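Local coordinates for Mgp-operon protein 3 (Mycoplasma pneumoniae, PDB 6RJ1) that serves as P40/P90, an immunodominant surface protein that acts in cell adhesion and probably helps the bacterium attach to host cells together with adhesin P1, at residues E167-P172 with E234-Y239; E265-L270 with F353-N358; T359-H364 with K872-G877. One frame throughout, in Å; residues are numbered along the deposited sequence.

The three contacts form a compact cluster, their centres 12 to 14 Å apart, on one side of the chain's centre. They follow in order along the sequence, each closing before the next opens. Residues 234-239 of contact 1 run into strand 239-241, which pairs antiparallel with strand 356-358 of contact 2. That strand is followed, after T359, by helix 360-365 of contact 3. Y239 packs beside A268 and N358, V238 O probably accepts a hydrogen bond from T359 OG1, and N358 N probably donates one to G877 O. The cluster thus ties the two-stranded sheet and its flanking helices to a loop more than 500 residues further on.

Contact 1 of 3, residues E167-P172 with E234-Y239; sequences EQPVTP and ESWPVY
Two irregular loops meet here through CH-pi contacts on an indole: Q168 and P169, just after strand 165-167, lie on the ring system of W236, in the loop that leads into strand 239-241. Both residues use the same face of the ring system. Q168 CA sits 3.5 Å from the centroid of the five-membered ring of W236, while P169 CD lies 3.6 Å from the centroid of the six-membered ring of W236, each over the face and a little off the normal. The two CH-pi contacts therefore spread over both rings of the indole, and P169 CG extends the overlap to W236 CZ3 at 3.7 Å. At the rim of the indole, W236 NE1 gives its hydrogen to V166 O, which helps fix the rotation of the ring.

The side chain of Q168 leaves in another direction. With CG between the backbone N and the carbonyl carbon (chi1 68°) and the chain extended beyond it, it runs past P237 to Y239, where Q168 NE2 donates to Y239 O at 3.1 Å. The bond is nearly straight at 170° and lies in the amide plane of Q168, but it comes in above the carbonyl plane of Y239. The other end of the amide, OE1, accepts from A228 N, so both ends of this buried group are engaged.

Helix 446-454 packs on W236 through V446 and Q449. The arrangement is a CH-pi stack of a proline and a neighbouring CA on one tryptophan face, joining the loop after strand 165-167 to the one before strand 239-241.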
# COMPACT_ATOMS: atom_id res chain seq x y z
N GLU A 167 -10.66 5.82 4.87
CA GLU A 167 -10.79 4.88 5.98
C GLU A 167 -9.66 5.10 7.00
O GLU A 167 -8.52 5.35 6.59
CB GLU A 167 -10.74 3.44 5.47
CG GLU A 167 -11.23 2.40 6.47
CD GLU A 167 -10.82 0.97 6.19
OE1 GLU A 167 -10.16 0.72 5.16
OE2 GLU A 167 -11.18 0.09 7.01
N GLN A 168 -9.97 4.95 8.31
CA GLN A 168 -8.95 5.03 9.35
C GLN A 168 -7.89 3.94 9.10
O GLN A 168 -8.24 2.89 8.55
CB GLN A 168 -9.57 4.97 10.76
CG GLN A 168 -10.20 3.64 11.17
CD GLN A 168 -10.80 3.68 12.55
OE1 GLN A 168 -11.96 3.34 12.74
NE2 GLN A 168 -10.02 4.10 13.54
N PRO A 169 -6.58 4.19 9.35
CA PRO A 169 -5.59 3.16 9.01
C PRO A 169 -5.78 1.82 9.72
O PRO A 169 -6.28 1.77 10.85
CB PRO A 169 -4.25 3.83 9.37
CG PRO A 169 -4.54 5.28 9.43
CD PRO A 169 -5.94 5.37 9.94
N VAL A 170 -5.44 0.74 9.02
CA VAL A 170 -5.52 -0.61 9.56
C VAL A 170 -4.28 -0.80 10.42
O VAL A 170 -3.15 -0.60 9.94
CB VAL A 170 -5.64 -1.69 8.44
CG1 VAL A 170 -5.63 -3.10 9.04
CG2 VAL A 170 -6.88 -1.48 7.58
N THR A 171 -4.47 -1.13 11.69
CA THR A 171 -3.34 -1.31 12.61
C THR A 171 -3.00 -2.80 12.71
O THR A 171 -3.85 -3.63 12.38
CB THR A 171 -3.67 -0.70 13.99
OG1 THR A 171 -4.61 -1.53 14.68
CG2 THR A 171 -4.15 0.74 13.91
N PRO A 172 -1.82 -3.18 13.24
CA PRO A 172 -1.53 -4.61 13.41
C PRO A 172 -2.48 -5.34 14.37
O PRO A 172 -2.44 -6.57 14.45
CB PRO A 172 -0.09 -4.61 13.94
CG PRO A 172 0.09 -3.28 14.56
CD PRO A 172 -0.69 -2.35 13.70
N GLU A 234 -11.78 16.25 8.49
CA GLU A 234 -12.27 15.49 9.63
C GLU A 234 -11.10 14.72 10.22
O GLU A 234 -10.04 14.63 9.58
CB GLU A 234 -13.40 14.53 9.21
CG GLU A 234 -14.76 15.20 9.05
CD GLU A 234 -15.88 14.35 8.47
OE1 GLU A 234 -15.63 13.21 8.04
OE2 GLU A 234 -17.03 14.85 8.44
N SER A 235 -11.26 14.18 11.43
CA SER A 235 -10.21 13.38 12.07
C SER A 235 -10.67 11.96 12.29
O SER A 235 -11.84 11.72 12.63
CB SER A 235 -9.81 13.98 13.41
OG SER A 235 -9.25 15.27 13.23
N TRP A 236 -9.74 11.01 12.15
CA TRP A 236 -10.00 9.60 12.43
C TRP A 236 -9.97 9.43 13.95
O TRP A 236 -9.19 10.12 14.62
CB TRP A 236 -8.89 8.73 11.85
CG TRP A 236 -8.80 8.66 10.36
CD1 TRP A 236 -9.82 8.40 9.49
CD2 TRP A 236 -7.60 8.68 9.59
NE1 TRP A 236 -9.33 8.31 8.20
CE2 TRP A 236 -7.97 8.50 8.23
CE3 TRP A 236 -6.25 8.88 9.90
CZ2 TRP A 236 -7.03 8.49 7.20
CZ3 TRP A 236 -5.32 8.86 8.88
CH2 TRP A 236 -5.71 8.68 7.54
N PRO A 237 -10.76 8.50 14.54
CA PRO A 237 -10.62 8.28 15.98
C PRO A 237 -9.47 7.31 16.26
O PRO A 237 -9.05 6.56 15.37
CB PRO A 237 -11.97 7.68 16.39
CG PRO A 237 -12.61 7.19 15.11
CD PRO A 237 -11.73 7.57 13.94
N VAL A 238 -8.93 7.35 17.49
CA VAL A 238 -7.86 6.44 17.92
C VAL A 238 -8.46 5.04 18.13
O VAL A 238 -7.77 4.04 17.99
CB VAL A 238 -7.11 6.94 19.20
CG1 VAL A 238 -5.78 7.61 18.87
CG2 VAL A 238 -7.98 7.80 20.11
N TYR A 239 -9.77 5.00 18.42
CA TYR A 239 -10.57 3.81 18.64
C TYR A 239 -11.05 3.21 17.33
O TYR A 239 -11.34 3.93 16.37
CB TYR A 239 -11.78 4.12 19.55
CG TYR A 239 -11.45 5.08 20.67
CD1 TYR A 239 -10.84 4.62 21.84
CD2 TYR A 239 -11.71 6.44 20.56
CE1 TYR A 239 -10.49 5.50 22.87
CE2 TYR A 239 -11.37 7.33 21.58
CZ TYR A 239 -10.76 6.85 22.74
OH TYR A 239 -10.43 7.72 23.74

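Contact 2 of 3, residues E265-L270 with F353-N358; sequences ENDAPL and FSKYLN
D267, the last residue of helix 253-267, holds the turn formed by F353 to Y356 with its carboxylate. Its CG stands anti to the backbone N (chi1 -173°), which carries both oxygens across to the main chain opposite. D267 OD1 accepts from S354 OG at 2.9 Å and from S354 N at 3.3 Å, both on its syn side. D267 OD2 takes two further main-chain donors: K355 N at 2.8 Å, also syn and, like the S354 donors, somewhat out of the carboxylate plane, and Y356 N at 2.9 Å, nearly in line with the C-O bond. Four bonds from 353-358 thus grip the group and fix its rotation, T352 OG1 adds a weak one to OD1, and three successive N-H groups of the turn are satisfied. The amine of K355, NZ, stays 4.1 Å from D267 OD1, beyond a salt bridge, and would probably add only a mild electrostatic pull.

Main-chain carbonyls at the helix end are met as well. D267 O accepts from F353 N at 3.0 Å, and A268 O from N358 ND2 at 2.8 Å, with the oxygen close to the amide plane of N358. The OD1 of N358 turns to A360 N in a weak bond.

Between these polar ends, A268 lies on the phenyl ring of F353: its CA is over one face, 3.9 Å from the F353 centroid, and its CB packs against the same ring.

Y356 OH bonds to G248 N and to E260 OE2, about two turns before the end of helix 253-267. Strand 356-358 pairs antiparallel with strand 239-241 and leads, after T359, into helix 360-365.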
# COMPACT_ATOMS: atom_id res chain seq x y z
N GLU A 265 -14.58 5.89 24.35
CA GLU A 265 -13.67 6.44 25.36
C GLU A 265 -13.75 5.65 26.67
O GLU A 265 -12.72 5.35 27.27
CB GLU A 265 -13.96 7.93 25.62
CG GLU A 265 -13.42 8.86 24.55
CD GLU A 265 -13.89 10.30 24.57
OE1 GLU A 265 -13.29 11.13 23.85
OE2 GLU A 265 -14.86 10.61 25.31
N ASN A 266 -14.98 5.31 27.10
CA ASN A 266 -15.24 4.56 28.32
C ASN A 266 -14.89 3.07 28.18
O ASN A 266 -14.33 2.49 29.12
CB ASN A 266 -16.70 4.72 28.77
CG ASN A 266 -17.13 6.15 29.07
OD1 ASN A 266 -16.36 6.97 29.60
ND2 ASN A 266 -18.37 6.46 28.75
N ASP A 267 -15.22 2.47 27.01
CA ASP A 267 -14.96 1.06 26.71
C ASP A 267 -13.48 0.75 26.48
O ASP A 267 -13.01 -0.30 26.90
CB ASP A 267 -15.80 0.60 25.50
CG ASP A 267 -15.73 -0.89 25.23
OD1 ASP A 267 -16.18 -1.68 26.10
OD2 ASP A 267 -15.24 -1.28 24.14
N ALA A 268 -12.77 1.66 25.79
CA ALA A 268 -11.36 1.48 25.44
C ALA A 268 -10.45 2.65 25.89
O ALA A 268 -9.88 3.33 25.03
CB ALA A 268 -11.23 1.23 23.94
N PRO A 269 -10.26 2.90 27.20
CA PRO A 269 -9.37 4.02 27.59
C PRO A 269 -7.88 3.70 27.42
O PRO A 269 -7.48 2.54 27.45
CB PRO A 269 -9.73 4.26 29.06
CG PRO A 269 -10.20 2.96 29.55
CD PRO A 269 -10.81 2.22 28.39
N LEU A 270 -7.07 4.75 27.25
CA LEU A 270 -5.61 4.65 27.13
C LEU A 270 -5.02 4.33 28.51
O LEU A 270 -5.66 4.62 29.52
CB LEU A 270 -5.08 5.99 26.61
CG LEU A 270 -3.64 6.04 26.09
CD1 LEU A 270 -3.54 5.41 24.73
CD2 LEU A 270 -3.16 7.47 26.00
N PHE A 353 -13.01 -3.34 26.93
CA PHE A 353 -12.58 -3.47 25.52
C PHE A 353 -13.45 -4.55 24.84
O PHE A 353 -12.93 -5.47 24.20
CB PHE A 353 -11.07 -3.77 25.40
CG PHE A 353 -10.14 -2.69 25.89
CD1 PHE A 353 -9.84 -2.57 27.25
CD2 PHE A 353 -9.50 -1.84 25.00
CE1 PHE A 353 -8.97 -1.59 27.70
CE2 PHE A 353 -8.61 -0.87 25.46
CZ PHE A 353 -8.37 -0.74 26.81
N SER A 354 -14.77 -4.45 25.06
CA SER A 354 -15.78 -5.37 24.56
C SER A 354 -16.40 -4.91 23.23
O SER A 354 -17.04 -5.72 22.55
CB SER A 354 -16.87 -5.56 25.61
OG SER A 354 -17.38 -4.31 26.03
N LYS A 355 -16.22 -3.63 22.87
CA LYS A 355 -16.77 -3.06 21.63
C LYS A 355 -15.69 -2.44 20.74
O LYS A 355 -15.72 -2.62 19.52
CB LYS A 355 -17.89 -2.04 21.95
CG LYS A 355 -19.10 -2.63 22.66
CD LYS A 355 -20.23 -1.61 22.81
CE LYS A 355 -21.00 -1.81 24.11
NZ LYS A 355 -20.16 -1.80 25.34
N TYR A 356 -14.73 -1.71 21.36
CA TYR A 356 -13.65 -1.00 20.67
C TYR A 356 -12.26 -1.29 21.22
O TYR A 356 -12.12 -1.66 22.39
CB TYR A 356 -13.88 0.53 20.71
CG TYR A 356 -15.16 0.99 20.07
CD1 TYR A 356 -15.23 1.26 18.70
CD2 TYR A 356 -16.31 1.19 20.83
CE1 TYR A 356 -16.42 1.69 18.11
CE2 TYR A 356 -17.51 1.61 20.24
CZ TYR A 356 -17.56 1.86 18.88
OH TYR A 356 -18.73 2.27 18.30
N LEU A 357 -11.24 -1.06 20.38
CA LEU A 357 -9.83 -1.19 20.73
C LEU A 357 -9.20 0.20 20.66
O LEU A 357 -9.55 0.99 19.77
CB LEU A 357 -9.07 -2.09 19.73
CG LEU A 357 -9.48 -3.55 19.60
CD1 LEU A 357 -9.08 -4.09 18.24
CD2 LEU A 357 -8.90 -4.41 20.73
N ASN A 358 -8.27 0.50 21.57
CA ASN A 358 -7.53 1.76 21.58
C ASN A 358 -6.19 1.42 20.92
O ASN A 358 -5.37 0.69 21.49
CB ASN A 358 -7.34 2.27 23.02
CG ASN A 358 -6.88 3.70 23.14
OD1 ASN A 358 -5.99 4.17 22.42
ND2 ASN A 358 -7.48 4.44 24.07

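Contact 3 of 3, residues T359-H364 with K872-G877; sequences TAQALH and KPTYDG
Q361 and A362, in the first turn of helix 360-365, pack against P873, T874 and Y875 of a distant loop without any direct hydrogen bond between the two segments.

The apolar part is supplied by P873. Its ring is directed at the helix: P873 CG lies 3.8 Å from A362 CA and somewhat farther from the A362 methyl. A second, looser touch lies at the start of the helix, where the methyl CG2 of T359 faces G877 CA at 4.1 Å.

Van der Waals contacts that involve polar groups come next. P873 CB rests 3.6 Å from the main-chain carbonyl oxygen Q361 O, and the side chain of Q361 makes the others. The chain bends at chi2 (92°), bringing its amide obliquely across Y875 rather than straight outward. Q361 NE2 is 3.5 Å from both CB and CD1 of Y875, with the amide and ring planes 36° apart. The aliphatic part of Q361 meets T874 at about a right angle, Q361 CG being 3.4 Å from T874 OG1. Outside the pair, Q361 OE1 accepts from Q879 NE2, which anchors the amide.

The third kind is solvent-mediated. One water donates to Y875 O at 2.7 Å and weakly to Q361 OE1, and accepts a long, weak bond from A362 N at 3.2 Å. It bridges the helix start and the loop where the two main chains do not bond directly.

Residues 872-877 belong to the loop between strands 862-868 and 888-896 of an antiparallel sheet. Helix 360-365, which follows strand 356-358 after T359, packs on this loop, and T171 from the loop after strand 165-167 packs on A362 and L363.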
# COMPACT_ATOMS: atom_id res chain seq x y z
N THR A 359 -6.01 1.88 19.67
CA THR A 359 -4.81 1.56 18.90
C THR A 359 -3.88 2.77 18.73
O THR A 359 -3.16 2.86 17.74
CB THR A 359 -5.19 0.89 17.57
OG1 THR A 359 -6.16 1.71 16.90
CG2 THR A 359 -5.72 -0.53 17.76
N ALA A 360 -3.87 3.67 19.74
CA ALA A 360 -3.05 4.88 19.76
C ALA A 360 -1.56 4.64 19.49
O ALA A 360 -0.98 5.30 18.62
CB ALA A 360 -3.24 5.62 21.07
N GLN A 361 -0.95 3.67 20.22
CA GLN A 361 0.47 3.33 20.11
C GLN A 361 0.82 2.63 18.81
O GLN A 361 1.95 2.75 18.33
CB GLN A 361 0.97 2.54 21.33
CG GLN A 361 0.73 3.24 22.66
CD GLN A 361 -0.59 2.86 23.32
OE1 GLN A 361 -1.56 2.43 22.67
NE2 GLN A 361 -0.66 3.01 24.63
N ALA A 362 -0.17 1.92 18.23
CA ALA A 362 -0.01 1.24 16.94
C ALA A 362 0.05 2.28 15.83
O ALA A 362 0.92 2.20 14.97
CB ALA A 362 -1.16 0.27 16.71
N LEU A 363 -0.84 3.31 15.91
CA LEU A 363 -0.90 4.41 14.95
C LEU A 363 0.35 5.27 14.98
O LEU A 363 0.92 5.53 13.92
CB LEU A 363 -2.15 5.28 15.17
CG LEU A 363 -3.51 4.62 14.93
CD1 LEU A 363 -4.60 5.35 15.68
CD2 LEU A 363 -3.83 4.52 13.43
N HIS A 364 0.80 5.68 16.17
CA HIS A 364 2.03 6.47 16.35
C HIS A 364 3.22 5.80 15.64
O HIS A 364 4.02 6.49 14.99
CB HIS A 364 2.32 6.66 17.86
CG HIS A 364 3.71 7.17 18.12
ND1 HIS A 364 4.03 8.50 17.94
CD2 HIS A 364 4.82 6.49 18.48
CE1 HIS A 364 5.33 8.59 18.20
NE2 HIS A 364 5.84 7.41 18.53
N LYS A 872 8.03 -2.60 17.16
CA LYS A 872 6.66 -2.99 17.52
C LYS A 872 6.01 -1.88 18.38
O LYS A 872 6.75 -1.19 19.09
CB LYS A 872 6.68 -4.28 18.36
CG LYS A 872 6.79 -5.56 17.57
CD LYS A 872 6.65 -6.77 18.46
CE LYS A 872 6.88 -8.07 17.73
NZ LYS A 872 8.18 -8.68 18.08
N PRO A 873 4.66 -1.73 18.40
CA PRO A 873 4.04 -0.71 19.28
C PRO A 873 4.25 -1.05 20.76
O PRO A 873 4.49 -2.21 21.07
CB PRO A 873 2.56 -0.76 18.92
CG PRO A 873 2.49 -1.50 17.61
CD PRO A 873 3.62 -2.46 17.64
N THR A 874 4.20 -0.05 21.65
CA THR A 874 4.42 -0.27 23.09
C THR A 874 3.26 -1.02 23.77
O THR A 874 3.50 -1.83 24.66
CB THR A 874 4.76 1.03 23.83
OG1 THR A 874 3.71 1.98 23.66
CG2 THR A 874 6.10 1.61 23.39
N TYR A 875 2.01 -0.74 23.34
CA TYR A 875 0.80 -1.36 23.86
C TYR A 875 -0.11 -1.85 22.74
O TYR A 875 -0.14 -1.24 21.66
CB TYR A 875 0.04 -0.40 24.79
CG TYR A 875 0.79 -0.08 26.07
CD1 TYR A 875 1.72 0.96 26.11
CD2 TYR A 875 0.55 -0.79 27.23
CE1 TYR A 875 2.43 1.24 27.27
CE2 TYR A 875 1.24 -0.50 28.41
CZ TYR A 875 2.18 0.52 28.43
OH TYR A 875 2.87 0.80 29.59
N ASP A 876 -0.84 -2.96 22.99
CA ASP A 876 -1.77 -3.54 22.01
C ASP A 876 -3.13 -2.81 22.01
O ASP A 876 -3.30 -1.82 22.73
CB ASP A 876 -1.92 -5.06 22.24
CG ASP A 876 -2.50 -5.50 23.59
OD1 ASP A 876 -3.19 -4.69 24.23
OD2 ASP A 876 -2.27 -6.66 23.97
N GLY A 877 -4.09 -3.32 21.22
CA GLY A 877 -5.44 -2.79 21.11
C GLY A 877 -6.22 -2.81 22.41
O GLY A 877 -7.07 -1.95 22.64
O HOH W 1 -1.97 0.18 20.22